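Long-range contacts in probable glutamine synthetase (Pseudomonas aeruginosa, PDB 4HPP), which probably belongs to the glutamine synthetase family, with the N-terminal and catalytic domains of that family, and holds magnesium and glutamic acid in this structure: residues G123-F134 / N233-A244; R308-V317 / Q328-M336. All coordinates share one frame; numbering follows the deposited sequence.

In the fold
Contacts 1 and 2 are neighbouring strand pairs of one sheet in the catalytic domain, their centres about 10 Å apart. Strand 235-243 of contact 1 runs antiparallel to strand 330-336 of contact 2, and L239 N lies 2.8 Å from L331 O, probably a hydrogen bond. Side chains join them as well: H238 ND1 is 2.8 Å from N330 OD1, again a probable hydrogen bond. Both pairs supply the glutamic acid pocket, contact 1 through E133, N233, G234 and H236 and contact 2 through R308 and R334. The magnesium ion is bound by E133 of contact 1; the side chain of R308 in contact 2 is about 6 Å from the bound magnesium ion.

Contact 1: residues G123-F134 / N233-A244; sequences GLQVIAAFEHEF and NGVHLHLSLQHA. With MG (magnesium ion), chain B; GLU (glutamic acid), chain D.
F130 receives L237 CD1 on one face of its ring: the methyl stands 3.8 Å from the centroid and 9° off the ring normal, a CH-pi contact, while V235 CG1 meets the ring edge near its plane. These residues belong to an antiparallel strand pair in the central sheet of the glutamine synthetase catalytic domain, the segment axes 163° apart. Paired backbone bonds join Q125 with Q242, I127 with S240, A129 with H238 and E131 with H236; the bond from Q125 N to Q242 O is nearly straight. V126, A128, F130, H132, V235, L237, L239 and L241 point to one face, where V126 CG2 lies beside L241 CD2 and helices 342-358 and 196-216 pack over the pair. The other face is polar toward one end. There H238 NE2 gives a weak, bent hydrogen bond to E131 OE1, with carboxylate and ring planes turned well away from coplanar; H238 ND1 is held by N330. A water bridges the second oxygen, E131 OE2, to H236 ND1, and H236 NE2 reaches the glutamic acid OXT at 3.0 Å. Both nitrogens of the H236 ring thus have partners, which should restrict its rotation. E133 keeps CG anti to its carbonyl carbon and runs on extended, carrying the carboxylate to the pocket, where OE1 takes hydrogen bonds and OE2 takes the metal. E133 OE1 accepts from the N of the glutamic acid ligand at 2.8 Å and from G234 N, which approaches on the anti side, 26° out of the carboxylate plane. The magnesium shell also includes E180 and E187: E133 OE2 sits 2.2 Å from the metal, and the ligand OE2 2.0 Å from it.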
loop_
_atom_site.group_PDB
_atom_site.type_symbol
_atom_site.label_atom_id
_atom_site.label_comp_id
_atom_site.label_asym_id
_atom_site.label_seq_id
_atom_site.Cartn_x
_atom_site.Cartn_y
_atom_site.Cartn_z
ATOM N N GLY A 123 -17.256 -47.919 40.301
ATOM C CA GLY A 123 -15.807 -47.792 40.600
ATOM C C GLY A 123 -14.786 -47.440 39.507
ATOM O O GLY A 123 -13.583 -47.504 39.764
ATOM N N LEU A 124 -15.260 -47.049 38.317
ATOM C CA LEU A 124 -14.401 -46.658 37.178
ATOM C C LEU A 124 -14.357 -45.121 36.883
ATOM O O LEU A 124 -15.397 -44.470 36.745
ATOM C CB LEU A 124 -14.850 -47.419 35.933
ATOM C CG LEU A 124 -15.251 -48.871 36.151
ATOM C CD1 LEU A 124 -15.624 -49.530 34.839
ATOM C CD2 LEU A 124 -14.074 -49.597 36.772
ATOM N N GLN A 125 -13.155 -44.560 36.831
ATOM C CA GLN A 125 -12.902 -43.218 36.330
ATOM C C GLN A 125 -12.688 -43.343 34.829
ATOM O O GLN A 125 -12.060 -44.295 34.377
ATOM C CB GLN A 125 -11.615 -42.654 36.912
ATOM C CG GLN A 125 -11.388 -42.960 38.383
ATOM C CD GLN A 125 -11.941 -41.915 39.342
ATOM O OE1 GLN A 125 -13.154 -41.847 39.573
ATOM N NE2 GLN A 125 -11.043 -41.108 39.935
ATOM N N VAL A 126 -13.176 -42.381 34.050
ATOM C CA VAL A 126 -12.900 -42.393 32.610
ATOM C C VAL A 126 -11.894 -41.362 32.168
ATOM O O VAL A 126 -12.065 -40.162 32.399
ATOM C CB VAL A 126 -14.177 -42.327 31.777
ATOM C CG1 VAL A 126 -13.821 -42.361 30.295
ATOM C CG2 VAL A 126 -15.053 -43.530 32.147
ATOM N N ILE A 127 -10.835 -41.839 31.531
ATOM C CA ILE A 127 -9.714 -40.999 31.187
ATOM C C ILE A 127 -9.617 -41.088 29.700
ATOM O O ILE A 127 -9.451 -42.201 29.165
ATOM C CB ILE A 127 -8.408 -41.574 31.750
ATOM C CG1 ILE A 127 -8.453 -41.655 33.279
ATOM C CG2 ILE A 127 -7.235 -40.737 31.273
ATOM C CD1 ILE A 127 -7.888 -40.449 34.015
ATOM N N ALA A 128 -9.681 -39.927 29.048
ATOM C CA ALA A 128 -9.693 -39.866 27.597
ATOM C C ALA A 128 -8.986 -38.645 27.032
ATOM O O ALA A 128 -8.856 -37.589 27.685
ATOM C CB ALA A 128 -11.121 -39.953 27.041
ATOM N N ALA A 129 -8.557 -38.822 25.787
ATOM C CA ALA A 129 -7.980 -37.755 24.978
ATOM C C ALA A 129 -8.382 -37.960 23.499
ATOM O O ALA A 129 -8.343 -39.078 22.969
ATOM C CB ALA A 129 -6.467 -37.683 25.170
ATOM N N PHE A 130 -8.870 -36.878 22.900
ATOM C CA PHE A 130 -9.200 -36.792 21.472
ATOM C C PHE A 130 -7.996 -36.218 20.674
ATOM O O PHE A 130 -7.410 -35.195 21.074
ATOM C CB PHE A 130 -10.375 -35.861 21.264
ATOM C CG PHE A 130 -11.663 -36.320 21.846
ATOM C CD1 PHE A 130 -12.676 -36.838 21.006
ATOM C CD2 PHE A 130 -11.924 -36.170 23.206
ATOM C CE1 PHE A 130 -13.931 -37.207 21.511
ATOM C CE2 PHE A 130 -13.164 -36.551 23.723
ATOM C CZ PHE A 130 -14.183 -37.066 22.883
ATOM N N GLU A 131 -7.637 -36.875 19.565
ATOM C CA GLU A 131 -6.572 -36.404 18.704
ATOM C C GLU A 131 -7.294 -35.835 17.510
ATOM O O GLU A 131 -8.227 -36.468 16.995
ATOM C CB GLU A 131 -5.656 -37.544 18.236
ATOM C CG GLU A 131 -4.743 -38.209 19.289
ATOM C CD GLU A 131 -3.780 -39.255 18.663
ATOM O OE1 GLU A 131 -2.845 -39.661 19.378
ATOM O OE2 GLU A 131 -3.917 -39.662 17.459
ATOM N N HIS A 132 -6.855 -34.655 17.068
ATOM C CA HIS A 132 -7.540 -33.916 16.055
ATOM C C HIS A 132 -6.672 -33.636 14.873
ATOM O O HIS A 132 -5.521 -33.210 15.049
ATOM C CB HIS A 132 -8.037 -32.625 16.633
ATOM C CG HIS A 132 -9.216 -32.785 17.595
ATOM N ND1 HIS A 132 -9.094 -32.603 18.946
ATOM C CD2 HIS A 132 -10.573 -33.017 17.352
ATOM C CE1 HIS A 132 -10.303 -32.749 19.526
ATOM N NE2 HIS A 132 -11.204 -33.010 18.548
ATOM N N GLU A 133 -7.192 -33.891 13.654
ATOM C CA GLU A 133 -6.473 -33.522 12.461
ATOM C C GLU A 133 -7.283 -32.452 11.692
ATOM O O GLU A 133 -8.525 -32.432 11.734
ATOM C CB GLU A 133 -6.159 -34.733 11.617
ATOM C CG GLU A 133 -5.078 -35.652 12.180
ATOM C CD GLU A 133 -5.088 -37.028 11.508
ATOM O OE1 GLU A 133 -6.066 -37.343 10.760
ATOM O OE2 GLU A 133 -4.122 -37.812 11.746
ATOM N N PHE A 134 -6.577 -31.540 11.027
ATOM C CA PHE A 134 -7.234 -30.467 10.308
ATOM C C PHE A 134 -6.385 -29.956 9.134
ATOM O O PHE A 134 -5.145 -30.208 9.048
ATOM C CB PHE A 134 -7.598 -29.322 11.287
ATOM C CG PHE A 134 -6.379 -28.649 11.945
ATOM C CD1 PHE A 134 -5.841 -29.147 13.156
ATOM C CD2 PHE A 134 -5.815 -27.494 11.388
ATOM C CE1 PHE A 134 -4.767 -28.551 13.738
ATOM C CE2 PHE A 134 -4.735 -26.890 11.998
ATOM C CZ PHE A 134 -4.199 -27.422 13.149
ATOM N N ASN A 233 -9.429 -36.365 7.452
ATOM C CA ASN A 233 -9.157 -35.789 8.756
ATOM C C ASN A 233 -9.907 -36.695 9.756
ATOM O O ASN A 233 -11.155 -36.686 9.829
ATOM C CB ASN A 233 -9.641 -34.315 8.892
ATOM C CG ASN A 233 -8.877 -33.282 8.009
ATOM O OD1 ASN A 233 -7.628 -33.218 7.999
ATOM N ND2 ASN A 233 -9.656 -32.421 7.279
ATOM N N GLY A 234 -9.150 -37.487 10.524
ATOM C CA GLY A 234 -9.715 -38.321 11.570
ATOM C C GLY A 234 -9.752 -37.611 12.917
ATOM O O GLY A 234 -9.206 -36.530 13.067
ATOM N N VAL A 235 -10.459 -38.218 13.864
ATOM C CA VAL A 235 -10.438 -37.877 15.255
ATOM C C VAL A 235 -10.236 -39.241 15.900
ATOM O O VAL A 235 -10.921 -40.172 15.548
ATOM C CB VAL A 235 -11.768 -37.247 15.730
ATOM C CG1 VAL A 235 -11.927 -37.333 17.268
ATOM C CG2 VAL A 235 -11.883 -35.787 15.301
ATOM N N HIS A 236 -9.303 -39.367 16.834
ATOM C CA HIS A 236 -9.101 -40.640 17.519
ATOM C C HIS A 236 -9.251 -40.451 18.977
ATOM O O HIS A 236 -8.708 -39.520 19.564
ATOM C CB HIS A 236 -7.725 -41.250 17.255
ATOM C CG HIS A 236 -7.458 -41.579 15.815
ATOM N ND1 HIS A 236 -6.205 -41.630 15.313
ATOM C CD2 HIS A 236 -8.330 -41.849 14.737
ATOM C CE1 HIS A 236 -6.266 -41.925 13.978
ATOM N NE2 HIS A 236 -7.558 -42.052 13.628
ATOM N N LEU A 237 -9.952 -41.369 19.606
ATOM C CA LEU A 237 -10.262 -41.192 20.996
ATOM C C LEU A 237 -9.457 -42.273 21.699
ATOM O O LEU A 237 -9.652 -43.429 21.376
ATOM C CB LEU A 237 -11.773 -41.369 21.170
ATOM C CG LEU A 237 -12.412 -41.481 22.528
ATOM C CD1 LEU A 237 -12.029 -40.275 23.383
ATOM C CD2 LEU A 237 -13.911 -41.558 22.338
ATOM N N HIS A 238 -8.530 -41.885 22.590
ATOM C CA HIS A 238 -7.815 -42.814 23.484
ATOM C C HIS A 238 -8.498 -42.886 24.794
ATOM O O HIS A 238 -8.708 -41.866 25.429
ATOM C CB HIS A 238 -6.404 -42.324 23.744
ATOM C CG HIS A 238 -5.550 -42.316 22.525
ATOM N ND1 HIS A 238 -4.831 -43.406 22.134
ATOM C CD2 HIS A 238 -5.331 -41.329 21.576
ATOM C CE1 HIS A 238 -4.178 -43.136 20.985
ATOM N NE2 HIS A 238 -4.461 -41.848 20.647
ATOM N N LEU A 239 -8.890 -44.083 25.191
ATOM C CA LEU A 239 -9.578 -44.300 26.477
ATOM C C LEU A 239 -8.823 -45.277 27.346
ATOM O O LEU A 239 -8.378 -46.329 26.872
ATOM C CB LEU A 239 -10.992 -44.788 26.293
ATOM C CG LEU A 239 -11.884 -43.658 25.776
ATOM C CD1 LEU A 239 -13.124 -44.209 25.076
ATOM C CD2 LEU A 239 -12.260 -42.754 26.929
ATOM N N SER A 240 -8.587 -44.857 28.587
ATOM C CA SER A 240 -8.104 -45.742 29.635
ATOM C C SER A 240 -9.173 -45.703 30.726
ATOM O O SER A 240 -9.969 -44.747 30.811
ATOM C CB SER A 240 -6.698 -45.362 30.121
ATOM O OG SER A 240 -6.682 -44.247 30.999
ATOM N N LEU A 241 -9.237 -46.786 31.484
ATOM C CA LEU A 241 -10.216 -46.945 32.564
ATOM C C LEU A 241 -9.453 -47.180 33.861
ATOM O O LEU A 241 -8.599 -48.055 33.885
ATOM C CB LEU A 241 -11.122 -48.149 32.265
ATOM C CG LEU A 241 -12.340 -47.943 31.367
ATOM C CD1 LEU A 241 -13.301 -49.125 31.488
ATOM C CD2 LEU A 241 -13.051 -46.657 31.723
ATOM N N GLN A 242 -9.735 -46.421 34.917
ATOM C CA GLN A 242 -8.953 -46.508 36.177
ATOM C C GLN A 242 -9.801 -46.666 37.427
ATOM O O GLN A 242 -10.828 -46.009 37.585
ATOM C CB GLN A 242 -8.083 -45.278 36.403
ATOM C CG GLN A 242 -6.899 -45.111 35.478
ATOM C CD GLN A 242 -6.349 -43.697 35.541
ATOM O OE1 GLN A 242 -6.774 -42.886 36.380
ATOM N NE2 GLN A 242 -5.389 -43.393 34.669
ATOM N N HIS A 243 -9.339 -47.516 38.339
ATOM C CA HIS A 243 -9.921 -47.578 39.672
ATOM C C HIS A 243 -9.909 -46.178 40.243
ATOM O O HIS A 243 -8.989 -45.405 39.953
ATOM C CB HIS A 243 -9.165 -48.574 40.549
ATOM C CG HIS A 243 -9.518 -48.479 42.008
ATOM N ND1 HIS A 243 -8.593 -48.270 42.962
ATOM C CD2 HIS A 243 -10.754 -48.538 42.657
ATOM C CE1 HIS A 243 -9.201 -48.205 44.165
ATOM N NE2 HIS A 243 -10.525 -48.369 43.973
ATOM N N ALA A 244 -10.949 -45.826 41.007
ATOM C CA ALA A 244 -11.092 -44.488 41.617
ATOM C C ALA A 244 -9.849 -44.073 42.457
ATOM O O ALA A 244 -9.973 -43.724 43.633
ATOM C CB ALA A 244 -12.391 -44.416 42.437
HETATM MG MG MG B . -2.667 -38.735 13.065
HETATM N N GLU D . -5.942 -39.216 8.732
HETATM C CA GLU D . -6.306 -40.583 9.285
HETATM C C GLU D . -7.779 -40.767 9.718
HETATM O O GLU D . -8.707 -40.360 9.029
HETATM C CB GLU D . -5.396 -40.935 10.454
HETATM C CG GLU D . -3.975 -41.210 10.045
HETATM C CD GLU D . -3.068 -41.337 11.224
HETATM O OE1 GLU D . -2.568 -42.454 11.424
HETATM O OE2 GLU D . -2.872 -40.334 11.954
HETATM O OXT GLU D . -8.093 -41.319 10.779
HETATM O O HOH W 1 -3.880 -42.204 16.733
HETATM O O HOH W 2 -10.323 -33.756 13.405
#

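Contact 2: residues R308-V317 / Q328-M336; sequences REAALRICPV and QYNLEFRPM
The glutamic acid pocket takes two of its arginines, R308 and R334, from this short antiparallel strand pair, and they touch each other as well as lining the site. R308 CB lies over one face of the R334 guanidinium, 3.5 Å from R334 CZ, with the two guanidinium planes 60° apart. Beyond that overlap, R308 continues extended from CG to NE; its NH1 makes a weak hydrogen bond to the ligand and its NH2 a salt bridge to D65 of the second subunit, so R308 connects the ligand to a neighbouring subunit, consistent with the family's active sites lying at subunit interfaces. E332 joins R313 and R334 into a salt-bridge network. E332 OE2 accepts from R313 NE at 2.9 Å in a weak, bent bond; R313 NH1 is modelled still nearer, too close for its exact length to be trusted, and the guanidinium and carboxylate planes stand 68° apart. R334 NE reaches E332 OE2 in a weak bond of 3.3 Å, with that oxygen at the edge of its guanidinium. R313 is bent at chi3 (76°), turning its head back alongside E332, and C315 SG sits over one face of the guanidinium, toward its rim. This shared carboxylate probably offsets the like charges, R313 NE lying 4.2 Å from R334 NE. Backbone bonds underlie the network: E332 N to R313 O is nearly straight, and C315 N donates to N330 O. On the opposite face of the sheet, I314 CG1 lies beside L331 CD2 at 3.7 Å, and L312 CD1 packs on F333 CB, with helix 261-281 against both L312 and F333. An apolar face backed by a helix, behind a polar face carrying R313 and E332 with R334 of the ligand pocket at its end, places the pair in the curved active-site sheet of the glutamine synthetase fold.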
loop_
_atom_site.group_PDB
_atom_site.type_symbol
_atom_site.label_atom_id
_atom_site.label_comp_id
_atom_site.label_asym_id
_atom_site.label_seq_id
_atom_site.Cartn_x
_atom_site.Cartn_y
_atom_site.Cartn_z
ATOM N N ARG A 308 -3.455 -50.292 11.759
ATOM C CA ARG A 308 -4.483 -49.258 11.749
ATOM C C ARG A 308 -5.433 -49.454 10.564
ATOM O O ARG A 308 -5.832 -48.511 9.886
ATOM C CB ARG A 308 -3.836 -47.884 11.701
ATOM C CG ARG A 308 -2.862 -47.643 12.826
ATOM C CD ARG A 308 -1.905 -46.524 12.482
ATOM N NE ARG A 308 -0.765 -46.559 13.397
ATOM C CZ ARG A 308 -0.062 -45.504 13.798
ATOM N NH1 ARG A 308 -0.362 -44.277 13.372
ATOM N NH2 ARG A 308 0.950 -45.688 14.635
ATOM N N GLU A 309 -5.751 -50.707 10.291
ATOM C CA GLU A 309 -6.957 -51.018 9.553
ATOM C C GLU A 309 -8.020 -51.446 10.602
ATOM O O GLU A 309 -9.169 -51.747 10.256
ATOM C CB GLU A 309 -6.707 -52.113 8.502
ATOM C CG GLU A 309 -5.825 -51.727 7.317
ATOM C CD GLU A 309 -5.645 -52.882 6.321
ATOM O OE1 GLU A 309 -6.001 -52.691 5.139
ATOM O OE2 GLU A 309 -5.164 -53.985 6.704
ATOM N N ALA A 310 -7.634 -51.452 11.884
ATOM C CA ALA A 310 -8.525 -51.921 12.959
ATOM C C ALA A 310 -9.358 -50.739 13.440
ATOM O O ALA A 310 -8.836 -49.648 13.578
ATOM C CB ALA A 310 -7.732 -52.577 14.123
ATOM N N ALA A 311 -10.636 -50.959 13.700
ATOM C CA ALA A 311 -11.500 -49.920 14.248
ATOM C C ALA A 311 -11.127 -49.615 15.702
ATOM O O ALA A 311 -11.288 -48.487 16.144
ATOM C CB ALA A 311 -12.984 -50.300 14.117
ATOM N N LEU A 312 -10.607 -50.598 16.444
ATOM C CA LEU A 312 -10.245 -50.371 17.859
ATOM C C LEU A 312 -8.851 -50.882 18.036
ATOM O O LEU A 312 -8.549 -52.012 17.673
ATOM C CB LEU A 312 -11.201 -51.112 18.790
ATOM C CG LEU A 312 -11.422 -50.717 20.238
ATOM C CD1 LEU A 312 -12.001 -49.330 20.367
ATOM C CD2 LEU A 312 -12.395 -51.685 20.903
ATOM N N ARG A 313 -7.968 -50.044 18.560
ATOM C CA ARG A 313 -6.556 -50.395 18.592
ATOM C C ARG A 313 -6.012 -50.263 19.984
ATOM O O ARG A 313 -6.209 -49.255 20.646
ATOM C CB ARG A 313 -5.759 -49.522 17.622
ATOM C CG ARG A 313 -4.240 -49.695 17.703
ATOM C CD ARG A 313 -3.533 -48.958 16.574
ATOM N NE ARG A 313 -3.473 -47.507 16.797
ATOM C CZ ARG A 313 -2.488 -46.863 17.433
ATOM N NH1 ARG A 313 -2.553 -45.543 17.569
ATOM N NH2 ARG A 313 -1.443 -47.528 17.933
ATOM N N ILE A 314 -5.355 -51.319 20.429
ATOM C CA ILE A 314 -4.585 -51.320 21.657
ATOM C C ILE A 314 -3.288 -50.553 21.438
ATOM O O ILE A 314 -2.528 -50.862 20.517
ATOM C CB ILE A 314 -4.238 -52.757 22.070
ATOM C CG1 ILE A 314 -5.513 -53.614 22.178
ATOM C CG2 ILE A 314 -3.494 -52.740 23.391
ATOM C CD1 ILE A 314 -5.304 -55.081 21.855
ATOM N N CYS A 315 -3.057 -49.542 22.274
ATOM C CA CYS A 315 -1.841 -48.700 22.214
ATOM C C CYS A 315 -0.885 -49.178 23.286
ATOM O O CYS A 315 -0.985 -48.739 24.462
ATOM C CB CYS A 315 -2.140 -47.199 22.440
ATOM S SG CYS A 315 -3.323 -46.461 21.271
ATOM N N PRO A 316 0.054 -50.055 22.886
ATOM C CA PRO A 316 0.861 -50.745 23.871
ATOM C C PRO A 316 1.749 -49.731 24.589
ATOM O O PRO A 316 1.892 -48.585 24.136
ATOM C CB PRO A 316 1.698 -51.704 23.024
ATOM C CG PRO A 316 1.882 -50.979 21.723
ATOM C CD PRO A 316 0.717 -50.020 21.571
ATOM N N VAL A 317 2.311 -50.143 25.714
ATOM C CA VAL A 317 3.190 -49.267 26.476
ATOM C C VAL A 317 4.558 -48.993 25.773
ATOM O O VAL A 317 4.980 -49.745 24.891
ATOM C CB VAL A 317 3.335 -49.801 27.911
ATOM C CG1 VAL A 317 2.025 -49.569 28.670
ATOM C CG2 VAL A 317 3.745 -51.275 27.897
ATOM N N GLN A 328 -0.037 -45.486 30.776
ATOM C CA GLN A 328 -0.075 -45.002 29.393
ATOM C C GLN A 328 -0.770 -46.010 28.471
ATOM O O GLN A 328 -0.919 -45.774 27.271
ATOM C CB GLN A 328 1.341 -44.680 28.888
ATOM C CG GLN A 328 2.381 -45.689 29.347
ATOM C CD GLN A 328 3.537 -45.876 28.387
ATOM O OE1 GLN A 328 3.328 -46.107 27.194
ATOM N NE2 GLN A 328 4.771 -45.837 28.914
ATOM N N TYR A 329 -1.194 -47.134 29.042
ATOM C CA TYR A 329 -1.916 -48.158 28.300
ATOM C C TYR A 329 -3.365 -47.739 28.105
ATOM O O TYR A 329 -4.079 -47.348 29.059
ATOM C CB TYR A 329 -1.872 -49.468 29.054
ATOM C CG TYR A 329 -2.473 -50.618 28.300
ATOM C CD1 TYR A 329 -1.662 -51.484 27.536
ATOM C CD2 TYR A 329 -3.854 -50.866 28.372
ATOM C CE1 TYR A 329 -2.215 -52.565 26.860
ATOM C CE2 TYR A 329 -4.416 -51.935 27.703
ATOM C CZ TYR A 329 -3.600 -52.778 26.952
ATOM O OH TYR A 329 -4.205 -53.816 26.306
ATOM N N ASN A 330 -3.796 -47.819 26.855
ATOM C CA ASN A 330 -5.109 -47.373 26.533
ATOM C C ASN A 330 -5.594 -48.038 25.262
ATOM O O ASN A 330 -4.836 -48.786 24.614
ATOM C CB ASN A 330 -5.156 -45.824 26.453
ATOM C CG ASN A 330 -4.508 -45.269 25.192
ATOM O OD1 ASN A 330 -5.051 -45.390 24.071
ATOM N ND2 ASN A 330 -3.358 -44.635 25.367
ATOM N N LEU A 331 -6.851 -47.759 24.931
ATOM C CA LEU A 331 -7.459 -48.195 23.694
ATOM C C LEU A 331 -7.996 -47.026 22.863
ATOM O O LEU A 331 -8.782 -46.170 23.322
ATOM C CB LEU A 331 -8.579 -49.202 23.997
ATOM C CG LEU A 331 -8.143 -50.579 24.548
ATOM C CD1 LEU A 331 -9.006 -51.006 25.719
ATOM C CD2 LEU A 331 -8.274 -51.581 23.430
ATOM N N GLU A 332 -7.605 -47.054 21.613
ATOM C CA GLU A 332 -7.917 -46.065 20.650
ATOM C C GLU A 332 -9.007 -46.530 19.654
ATOM O O GLU A 332 -8.798 -47.482 18.870
ATOM C CB GLU A 332 -6.623 -45.747 19.921
ATOM C CG GLU A 332 -6.803 -45.283 18.501
ATOM C CD GLU A 332 -5.615 -44.498 18.002
ATOM O OE1 GLU A 332 -5.388 -43.354 18.471
ATOM O OE2 GLU A 332 -4.922 -45.017 17.122
ATOM N N PHE A 333 -10.158 -45.831 19.711
ATOM C CA PHE A 333 -11.312 -45.899 18.776
ATOM C C PHE A 333 -11.053 -44.964 17.578
ATOM O O PHE A 333 -10.643 -43.815 17.749
ATOM C CB PHE A 333 -12.601 -45.506 19.546
ATOM C CG PHE A 333 -13.888 -45.522 18.729
ATOM C CD1 PHE A 333 -14.201 -44.480 17.839
ATOM C CD2 PHE A 333 -14.822 -46.565 18.890
ATOM C CE1 PHE A 333 -15.384 -44.489 17.094
ATOM C CE2 PHE A 333 -16.005 -46.576 18.163
ATOM C CZ PHE A 333 -16.286 -45.531 17.277
ATOM N N ARG A 334 -11.304 -45.447 16.367
ATOM C CA ARG A 334 -10.750 -44.781 15.201
ATOM C C ARG A 334 -11.787 -44.288 14.219
ATOM O O ARG A 334 -11.515 -43.306 13.502
ATOM C CB ARG A 334 -9.685 -45.644 14.502
ATOM C CG ARG A 334 -8.579 -46.060 15.440
ATOM C CD ARG A 334 -7.420 -46.776 14.774
ATOM N NE ARG A 334 -6.420 -45.847 14.268
ATOM C CZ ARG A 334 -6.199 -45.648 12.974
ATOM N NH1 ARG A 334 -5.260 -44.777 12.571
ATOM N NH2 ARG A 334 -6.925 -46.345 12.085
ATOM N N PRO A 335 -12.978 -44.931 14.185
ATOM C CA PRO A 335 -13.968 -44.444 13.209
ATOM C C PRO A 335 -14.732 -43.209 13.729
ATOM O O PRO A 335 -15.961 -43.207 13.963
ATOM C CB PRO A 335 -14.834 -45.681 12.917
ATOM C CG PRO A 335 -14.280 -46.794 13.769
ATOM C CD PRO A 335 -13.434 -46.167 14.841
ATOM N N MET A 336 -13.965 -42.139 13.913
ATOM C CA MET A 336 -14.501 -40.939 14.525
ATOM C C MET A 336 -13.925 -39.769 13.781
ATOM O O MET A 336 -12.818 -39.879 13.257
ATOM C CB MET A 336 -14.167 -40.896 15.996
ATOM C CG MET A 336 -14.928 -39.794 16.697
ATOM S SD MET A 336 -14.487 -39.608 18.438
ATOM C CE MET A 336 -15.526 -40.856 19.261
#